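Local atomic coordinates of neuraminidase (Influenza A virus, PDB entry 4GDI), a protein that is a sialidase-like, tetrameric viral surface protein whose inferred removal of terminal sialic acid is uncertain, given its diverged putative active site. Residues L145-G157 with E198-K210. Residues are numbered along the deposited sequence; the frame is centred on the assembly and turned at random.
Sequences LRLPNSECICIEG and EYSTCYTINNLIK
The hydroxyl OG of S150 is held twice where two neighbouring sheets of the beta-propeller face each other: by T201 OG1 at 3.0 Å and by a water at 2.7 Å. OG stands anti to the backbone N of S150 (chi1 -165°), which carries it toward T201 OG1; T201 OG1 is also hydrogen-bonded to the backbone N of F323. The same water accepts the N-H of C202 and lies within hydrogen-bonding distance of E151 O, and a second water ties E151 OE2 to C202 O, so water links the loop leading into strand 153-155 to strand 200-205. These two innermost strands run side by side, 17° from parallel. Farther along, the contact turns apolar. I153 lays CG1 against C202 CB (3.6 Å) and CG2 against T204 CB and I209 CG1, while I155 CD1 comes down on I209 CD1 (3.6 Å). T204 turns its hydroxyl back to L208 O, which also accepts from I205 N in the turn joining strands 200-205 and 208-214. At the other end R146 bends at chi3 and grips the E198 carboxylate side-on, the two planes 37° apart: NE reaches OE1 at 2.8 Å, almost straight, and NH2 reaches the syn lone pair of OE2 at 2.9 Å.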
ATOM      1  N   LEU A 145       2.908  -7.294  35.495  1.00 27.39           N
ATOM      2  CA  LEU A 145       1.624  -6.805  35.022  1.00 25.06           C
ATOM      3  C   LEU A 145       1.239  -7.557  33.754  1.00 26.39           C
ATOM      4  O   LEU A 145       2.094  -7.861  32.919  1.00 23.45           O
ATOM      5  CB  LEU A 145       1.668  -5.306  34.769  1.00 25.70           C
ATOM      6  CG  LEU A 145       1.847  -4.485  36.038  1.00 32.36           C
ATOM      7  CD1 LEU A 145       2.027  -3.029  35.675  1.00 31.26           C
ATOM      8  CD2 LEU A 145       0.670  -4.670  36.990  1.00 33.29           C
ATOM      9  N   ARG A 146      -0.049  -7.870  33.646  1.00 21.69           N
ATOM     10  CA  ARG A 146      -0.567  -8.686  32.559  1.00 25.91           C
ATOM     11  C   ARG A 146      -1.799  -8.045  31.936  1.00 24.06           C
ATOM     12  O   ARG A 146      -2.785  -7.776  32.617  1.00 25.07           O
ATOM     13  CB  ARG A 146      -0.911 -10.091  33.073  1.00 27.23           C
ATOM     14  CG  ARG A 146       0.279 -10.780  33.743  1.00 26.15           C
ATOM     15  CD  ARG A 146      -0.041 -12.188  34.176  1.00 26.96           C
ATOM     16  NE  ARG A 146      -1.017 -12.326  35.254  1.00 27.97           N
ATOM     17  CZ  ARG A 146      -0.781 -12.087  36.545  1.00 26.93           C
ATOM     18  NH1 ARG A 146       0.378 -11.575  36.946  1.00 29.96           N
ATOM     19  NH2 ARG A 146      -1.728 -12.330  37.441  1.00 23.50           N
ATOM     20  N   LEU A 147      -1.705  -7.771  30.639  1.00 20.86           N
ATOM     21  CA  LEU A 147      -2.845  -7.336  29.839  1.00 20.72           C
ATOM     22  C   LEU A 147      -3.543  -8.537  29.189  1.00 25.81           C
ATOM     23  O   LEU A 147      -2.909  -9.556  28.927  1.00 24.96           O
ATOM     24  CB  LEU A 147      -2.372  -6.325  28.802  1.00 19.51           C
ATOM     25  CG  LEU A 147      -1.989  -4.995  29.463  1.00 21.77           C
ATOM     26  CD1 LEU A 147      -1.060  -4.107  28.604  1.00 23.01           C
ATOM     27  CD2 LEU A 147      -3.263  -4.237  29.797  1.00 23.87           C
ATOM     28  N   PRO A 148      -4.853  -8.420  28.917  1.00 23.80           N
ATOM     29  CA  PRO A 148      -5.602  -9.643  28.582  1.00 25.38           C
ATOM     30  C   PRO A 148      -5.498 -10.172  27.145  1.00 22.97           C
ATOM     31  O   PRO A 148      -6.057 -11.235  26.864  1.00 25.15           O
ATOM     32  CB  PRO A 148      -7.044  -9.250  28.877  1.00 22.41           C
ATOM     33  CG  PRO A 148      -7.083  -7.769  28.666  1.00 24.83           C
ATOM     34  CD  PRO A 148      -5.738  -7.252  29.080  1.00 23.24           C
ATOM     35  N   ASN A 149      -4.800  -9.471  26.260  1.00 18.25           N
ATOM     36  CA  ASN A 149      -4.681  -9.898  24.871  1.00 18.88           C
ATOM     37  C   ASN A 149      -6.049 -10.058  24.224  1.00 23.98           C
ATOM     38  O   ASN A 149      -6.350 -11.044  23.563  1.00 20.27           O
ATOM     39  CB  ASN A 149      -3.841 -11.176  24.772  1.00 20.28           C
ATOM     40  CG  ASN A 149      -2.518 -11.036  25.483  1.00 27.17           C
ATOM     41  OD1 ASN A 149      -1.752 -10.099  25.220  1.00 23.01           O
ATOM     42  ND2 ASN A 149      -2.264 -11.921  26.429  1.00 24.00           N
ATOM     43  N   SER A 150      -6.876  -9.050  24.442  1.00 18.98           N
ATOM     44  CA  SER A 150      -8.171  -8.947  23.799  1.00 17.47           C
ATOM     45  C   SER A 150      -8.512  -7.466  23.827  1.00 20.11           C
ATOM     46  O   SER A 150      -7.914  -6.716  24.595  1.00 21.22           O
ATOM     47  CB  SER A 150      -9.212  -9.733  24.584  1.00 22.82           C
ATOM     48  OG  SER A 150     -10.392  -9.945  23.833  1.00 23.70           O
ATOM     49  N   GLU A 151      -9.463  -7.033  23.016  1.00 19.90           N
ATOM     50  CA  GLU A 151      -9.705  -5.602  22.909  1.00 19.20           C
ATOM     51  C   GLU A 151     -10.202  -5.024  24.209  1.00 21.38           C
ATOM     52  O   GLU A 151     -10.958  -5.667  24.944  1.00 22.76           O
ATOM     53  CB  GLU A 151     -10.680  -5.252  21.773  1.00 18.67           C
ATOM     54  CG  GLU A 151     -12.142  -5.582  22.002  1.00 20.07           C
ATOM     55  CD  GLU A 151     -13.038  -5.016  20.875  1.00 28.24           C
ATOM     56  OE1 GLU A 151     -12.513  -4.264  20.026  1.00 21.16           O
ATOM     57  OE2 GLU A 151     -14.250  -5.319  20.831  1.00 23.28           O
ATOM     58  N   CYS A 152      -9.783  -3.793  24.484  1.00 22.58           N
ATOM     59  CA  CYS A 152     -10.351  -3.064  25.603  1.00 18.98           C
ATOM     60  C   CYS A 152     -11.714  -2.499  25.170  1.00 23.99           C
ATOM     61  O   CYS A 152     -12.091  -2.582  24.005  1.00 22.29           O
ATOM     62  CB  CYS A 152      -9.383  -1.994  26.163  1.00 16.77           C
ATOM     63  SG  CYS A 152      -8.376  -1.085  24.993  1.00 22.07           S
ATOM     64  N   ILE A 153     -12.466  -1.970  26.119  1.00 20.35           N
ATOM     65  CA  ILE A 153     -13.847  -1.609  25.875  1.00 16.91           C
ATOM     66  C   ILE A 153     -14.058  -0.109  26.029  1.00 22.27           C
ATOM     67  O   ILE A 153     -13.840   0.442  27.116  1.00 23.44           O
ATOM     68  CB  ILE A 153     -14.780  -2.336  26.872  1.00 21.55           C
ATOM     69  CG1 ILE A 153     -14.692  -3.850  26.687  1.00 23.16           C
ATOM     70  CG2 ILE A 153     -16.206  -1.899  26.681  1.00 24.57           C
ATOM     71  CD1 ILE A 153     -14.959  -4.303  25.247  1.00 30.93           C
ATOM     72  N   CYS A 154     -14.488   0.548  24.949  1.00 22.23           N
ATOM     73  CA  CYS A 154     -14.748   2.002  24.973  1.00 23.00           C
ATOM     74  C   CYS A 154     -16.243   2.324  24.934  1.00 28.15           C
ATOM     75  O   CYS A 154     -16.995   1.750  24.153  1.00 27.03           O
ATOM     76  CB  CYS A 154     -14.035   2.697  23.814  1.00 22.39           C
ATOM     77  SG  CYS A 154     -12.243   2.586  23.871  1.00 28.67           S
ATOM     78  N   ILE A 155     -16.661   3.224  25.820  1.00 22.30           N
ATOM     79  CA  ILE A 155     -18.029   3.710  25.878  1.00 24.48           C
ATOM     80  C   ILE A 155     -18.006   5.232  26.021  1.00 23.51           C
ATOM     81  O   ILE A 155     -17.533   5.747  27.031  1.00 26.25           O
ATOM     82  CB  ILE A 155     -18.788   3.167  27.105  1.00 30.89           C
ATOM     83  CG1 ILE A 155     -18.734   1.652  27.161  1.00 28.57           C
ATOM     84  CG2 ILE A 155     -20.253   3.600  27.071  1.00 26.51           C
ATOM     85  CD1 ILE A 155     -19.369   1.113  28.410  1.00 25.43           C
ATOM     86  N   GLU A 156     -18.490   5.943  25.010  1.00 28.39           N
ATOM     87  CA  GLU A 156     -18.585   7.403  25.079  1.00 33.15           C
ATOM     88  C   GLU A 156     -17.275   8.053  25.509  1.00 25.26           C
ATOM     89  O   GLU A 156     -17.283   8.980  26.281  1.00 28.65           O
ATOM     90  CB  GLU A 156     -19.693   7.819  26.065  1.00 31.39           C
ATOM     91  CG  GLU A 156     -21.102   7.502  25.584  1.00 52.53           C
ATOM     92  CD  GLU A 156     -22.075   7.178  26.719  1.00 76.95           C
ATOM     93  OE1 GLU A 156     -21.687   7.280  27.904  1.00 82.68           O
ATOM     94  OE2 GLU A 156     -23.233   6.808  26.420  1.00 73.13           O
ATOM     95  N   GLY A 157     -16.149   7.556  25.019  1.00 26.44           N
ATOM     96  CA  GLY A 157     -14.875   8.179  25.311  1.00 29.95           C
ATOM     97  C   GLY A 157     -14.132   7.641  26.524  1.00 25.96           C
ATOM     98  O   GLY A 157     -12.954   7.943  26.697  1.00 27.82           O
ATOM     99  N   GLU A 198      -7.690 -14.445  34.665  1.00 24.83           N
ATOM    100  CA  GLU A 198      -6.772 -14.018  33.611  1.00 24.09           C
ATOM    101  C   GLU A 198      -7.484 -13.935  32.257  1.00 23.03           C
ATOM    102  O   GLU A 198      -8.571 -14.490  32.076  1.00 25.18           O
ATOM    103  CB  GLU A 198      -5.610 -15.013  33.469  1.00 24.89           C
ATOM    104  CG  GLU A 198      -4.846 -15.312  34.765  1.00 27.02           C
ATOM    105  CD  GLU A 198      -4.013 -14.151  35.263  1.00 26.85           C
ATOM    106  OE1 GLU A 198      -3.542 -13.328  34.443  1.00 30.65           O
ATOM    107  OE2 GLU A 198      -3.820 -14.065  36.491  1.00 27.36           O
ATOM    108  N   TYR A 199      -6.839 -13.263  31.308  1.00 21.64           N
ATOM    109  CA  TYR A 199      -7.251 -13.287  29.910  1.00 16.81           C
ATOM    110  C   TYR A 199      -8.681 -12.784  29.682  1.00 19.17           C
ATOM    111  O   TYR A 199      -9.406 -13.335  28.844  1.00 18.77           O
ATOM    112  CB  TYR A 199      -7.164 -14.704  29.352  1.00 21.13           C
ATOM    113  CG  TYR A 199      -5.888 -15.458  29.631  1.00 24.34           C
ATOM    114  CD1 TYR A 199      -4.686 -14.800  29.841  1.00 27.09           C
ATOM    115  CD2 TYR A 199      -5.890 -16.852  29.661  1.00 32.96           C
ATOM    116  CE1 TYR A 199      -3.510 -15.517  30.067  1.00 33.54           C
ATOM    117  CE2 TYR A 199      -4.728 -17.575  29.900  1.00 35.71           C
ATOM    118  CZ  TYR A 199      -3.544 -16.902  30.095  1.00 31.91           C
ATOM    119  OH  TYR A 199      -2.400 -17.621  30.327  1.00 41.06           O
ATOM    120  N   SER A 200      -9.088 -11.750  30.412  1.00 17.35           N
ATOM    121  CA  SER A 200     -10.410 -11.171  30.220  1.00 22.33           C
ATOM    122  C   SER A 200     -10.656 -10.911  28.749  1.00 24.45           C
ATOM    123  O   SER A 200      -9.844 -10.266  28.093  1.00 26.55           O
ATOM    124  CB  SER A 200     -10.537  -9.831  30.958  1.00 22.58           C
ATOM    125  OG  SER A 200     -10.470 -10.010  32.350  1.00 32.95           O
ATOM    126  N   THR A 201     -11.800 -11.366  28.246  1.00 18.32           N
ATOM    127  CA  THR A 201     -12.270 -10.973  26.937  1.00 16.34           C
ATOM    128  C   THR A 201     -13.689 -10.434  27.116  1.00 23.02           C
ATOM    129  O   THR A 201     -14.531 -11.049  27.782  1.00 22.78           O
ATOM    130  CB  THR A 201     -12.186 -12.135  25.913  1.00 22.80           C
ATOM    131  OG1 THR A 201     -12.720 -11.734  24.646  1.00 25.17           O
ATOM    132  CG2 THR A 201     -12.962 -13.381  26.399  1.00 23.92           C
ATOM    133  N   CYS A 202     -13.948  -9.265  26.536  1.00 21.89           N
ATOM    134  CA  CYS A 202     -15.101  -8.457  26.937  1.00 17.33           C
ATOM    135  C   CYS A 202     -15.866  -7.894  25.742  1.00 21.00           C
ATOM    136  O   CYS A 202     -15.337  -7.812  24.628  1.00 23.97           O
ATOM    137  CB  CYS A 202     -14.629  -7.250  27.766  1.00 18.73           C
ATOM    138  SG  CYS A 202     -13.535  -7.560  29.184  1.00 25.15           S
ATOM    139  N   TYR A 203     -17.104  -7.479  26.000  1.00 19.12           N
ATOM    140  CA  TYR A 203     -17.897  -6.733  25.032  1.00 18.81           C
ATOM    141  C   TYR A 203     -18.739  -5.758  25.835  1.00 22.27           C
ATOM    142  O   TYR A 203     -18.777  -5.839  27.066  1.00 22.16           O
ATOM    143  CB  TYR A 203     -18.769  -7.650  24.168  1.00 18.42           C
ATOM    144  CG  TYR A 203     -19.785  -8.428  24.951  1.00 17.04           C
ATOM    145  CD1 TYR A 203     -19.461  -9.664  25.507  1.00 22.40           C
ATOM    146  CD2 TYR A 203     -21.071  -7.934  25.141  1.00 25.75           C
ATOM    147  CE1 TYR A 203     -20.394 -10.392  26.231  1.00 16.43           C
ATOM    148  CE2 TYR A 203     -22.016  -8.656  25.860  1.00 25.94           C
ATOM    149  CZ  TYR A 203     -21.663  -9.881  26.405  1.00 20.66           C
ATOM    150  OH  TYR A 203     -22.584 -10.588  27.124  1.00 19.93           O
ATOM    151  N   THR A 204     -19.379  -4.813  25.152  1.00 20.22           N
ATOM    152  CA  THR A 204     -20.241  -3.859  25.831  1.00 24.87           C
ATOM    153  C   THR A 204     -21.635  -3.786  25.200  1.00 24.83           C
ATOM    154  O   THR A 204     -21.796  -3.911  23.985  1.00 24.56           O
ATOM    155  CB  THR A 204     -19.628  -2.458  25.849  1.00 25.19           C
ATOM    156  OG1 THR A 204     -20.494  -1.579  26.581  1.00 29.45           O
ATOM    157  CG2 THR A 204     -19.444  -1.936  24.441  1.00 21.89           C
ATOM    158  N   ILE A 205     -22.638  -3.605  26.049  1.00 29.30           N
ATOM    159  CA  ILE A 205     -24.020  -3.454  25.597  1.00 30.24           C
ATOM    160  C   ILE A 205     -24.831  -2.753  26.681  1.00 49.96           C
ATOM    161  O   ILE A 205     -24.605  -2.997  27.870  1.00 36.52           O
ATOM    162  CB  ILE A 205     -24.669  -4.816  25.280  1.00 35.96           C
ATOM    163  CG1 ILE A 205     -25.958  -4.626  24.468  1.00 48.73           C
ATOM    164  CG2 ILE A 205     -24.969  -5.586  26.560  1.00 50.72           C
ATOM    165  CD1 ILE A 205     -25.748  -3.958  23.114  1.00 50.16           C
ATOM    166  N   ASN A 206     -25.797  -1.930  26.258  1.00 69.87           N
ATOM    167  CA  ASN A 206     -26.450  -0.907  27.103  1.00 66.26           C
ATOM    168  C   ASN A 206     -25.662  -0.474  28.343  1.00 47.36           C
ATOM    169  O   ASN A 206     -26.052  -0.770  29.469  1.00 49.81           O
ATOM    170  CB  ASN A 206     -27.904  -1.270  27.496  1.00 74.41           C
ATOM    171  CG  ASN A 206     -28.237  -2.738  27.313  1.00 71.86           C
ATOM    172  OD1 ASN A 206     -27.647  -3.606  27.958  1.00 75.38           O
ATOM    173  ND2 ASN A 206     -29.233  -3.020  26.461  1.00 53.60           N
ATOM    174  N   ASN A 207     -24.558   0.234  28.115  1.00 52.95           N
ATOM    175  CA  ASN A 207     -23.737   0.806  29.192  1.00 50.52           C
ATOM    176  C   ASN A 207     -23.152  -0.175  30.242  1.00 43.60           C
ATOM    177  O   ASN A 207     -22.658   0.248  31.290  1.00 45.41           O
ATOM    178  CB  ASN A 207     -24.513   1.927  29.885  1.00 58.40           C
ATOM    179  CG  ASN A 207     -24.774   3.111  28.957  1.00 69.93           C
ATOM    180  OD1 ASN A 207     -23.944   4.016  28.835  1.00 67.82           O
ATOM    181  ND2 ASN A 207     -25.927   3.100  28.292  1.00 60.49           N
ATOM    182  N   LEU A 208     -23.183  -1.469  29.943  1.00 29.86           N
ATOM    183  CA  LEU A 208     -22.541  -2.482  30.780  1.00 24.38           C
ATOM    184  C   LEU A 208     -21.344  -3.064  30.053  1.00 25.48           C
ATOM    185  O   LEU A 208     -21.318  -3.100  28.825  1.00 25.28           O
ATOM    186  CB  LEU A 208     -23.507  -3.632  31.067  1.00 29.12           C
ATOM    187  CG  LEU A 208     -24.705  -3.283  31.942  1.00 42.50           C
ATOM    188  CD1 LEU A 208     -25.578  -4.511  32.146  1.00 38.37           C
ATOM    189  CD2 LEU A 208     -24.219  -2.740  33.272  1.00 48.83           C
ATOM    190  N   ILE A 209     -20.359  -3.520  30.813  1.00 25.36           N
ATOM    191  CA  ILE A 209     -19.223  -4.211  30.244  1.00 23.58           C
ATOM    192  C   ILE A 209     -19.317  -5.625  30.810  1.00 22.77           C
ATOM    193  O   ILE A 209     -19.494  -5.803  32.009  1.00 22.03           O
ATOM    194  CB  ILE A 209     -17.873  -3.565  30.634  1.00 19.76           C
ATOM    195  CG1 ILE A 209     -17.805  -2.077  30.224  1.00 19.04           C
ATOM    196  CG2 ILE A 209     -16.697  -4.342  29.990  1.00 22.93           C
ATOM    197  CD1 ILE A 209     -18.580  -1.138  31.131  1.00 36.50           C
ATOM    198  N   LYS A 210     -19.240  -6.621  29.939  1.00 17.87           N
ATOM    199  CA  LYS A 210     -19.296  -8.000  30.361  1.00 22.31           C
ATOM    200  C   LYS A 210     -18.065  -8.718  29.847  1.00 19.94           C
ATOM    201  O   LYS A 210     -17.745  -8.615  28.659  1.00 21.95           O
ATOM    202  CB  LYS A 210     -20.564  -8.637  29.800  1.00 24.20           C
ATOM    203  CG  LYS A 210     -21.822  -8.057  30.439  1.00 33.52           C
ATOM    204  CD  LYS A 210     -23.066  -8.649  29.854  1.00 42.37           C
ATOM    205  CE  LYS A 210     -24.298  -7.848  30.258  1.00 40.68           C
ATOM    206  NZ  LYS A 210     -25.475  -8.403  29.546  1.00 40.29           N
TER
HETATM  207  O   HOH W   1     -12.258  -8.119  24.469  1.00 22.96           O
HETATM  208  O   HOH W   2     -16.041  -6.967  22.058  1.00 20.36           O
HETATM  209  O   HOH W   3     -10.475  -7.465  27.311  1.00 29.67           O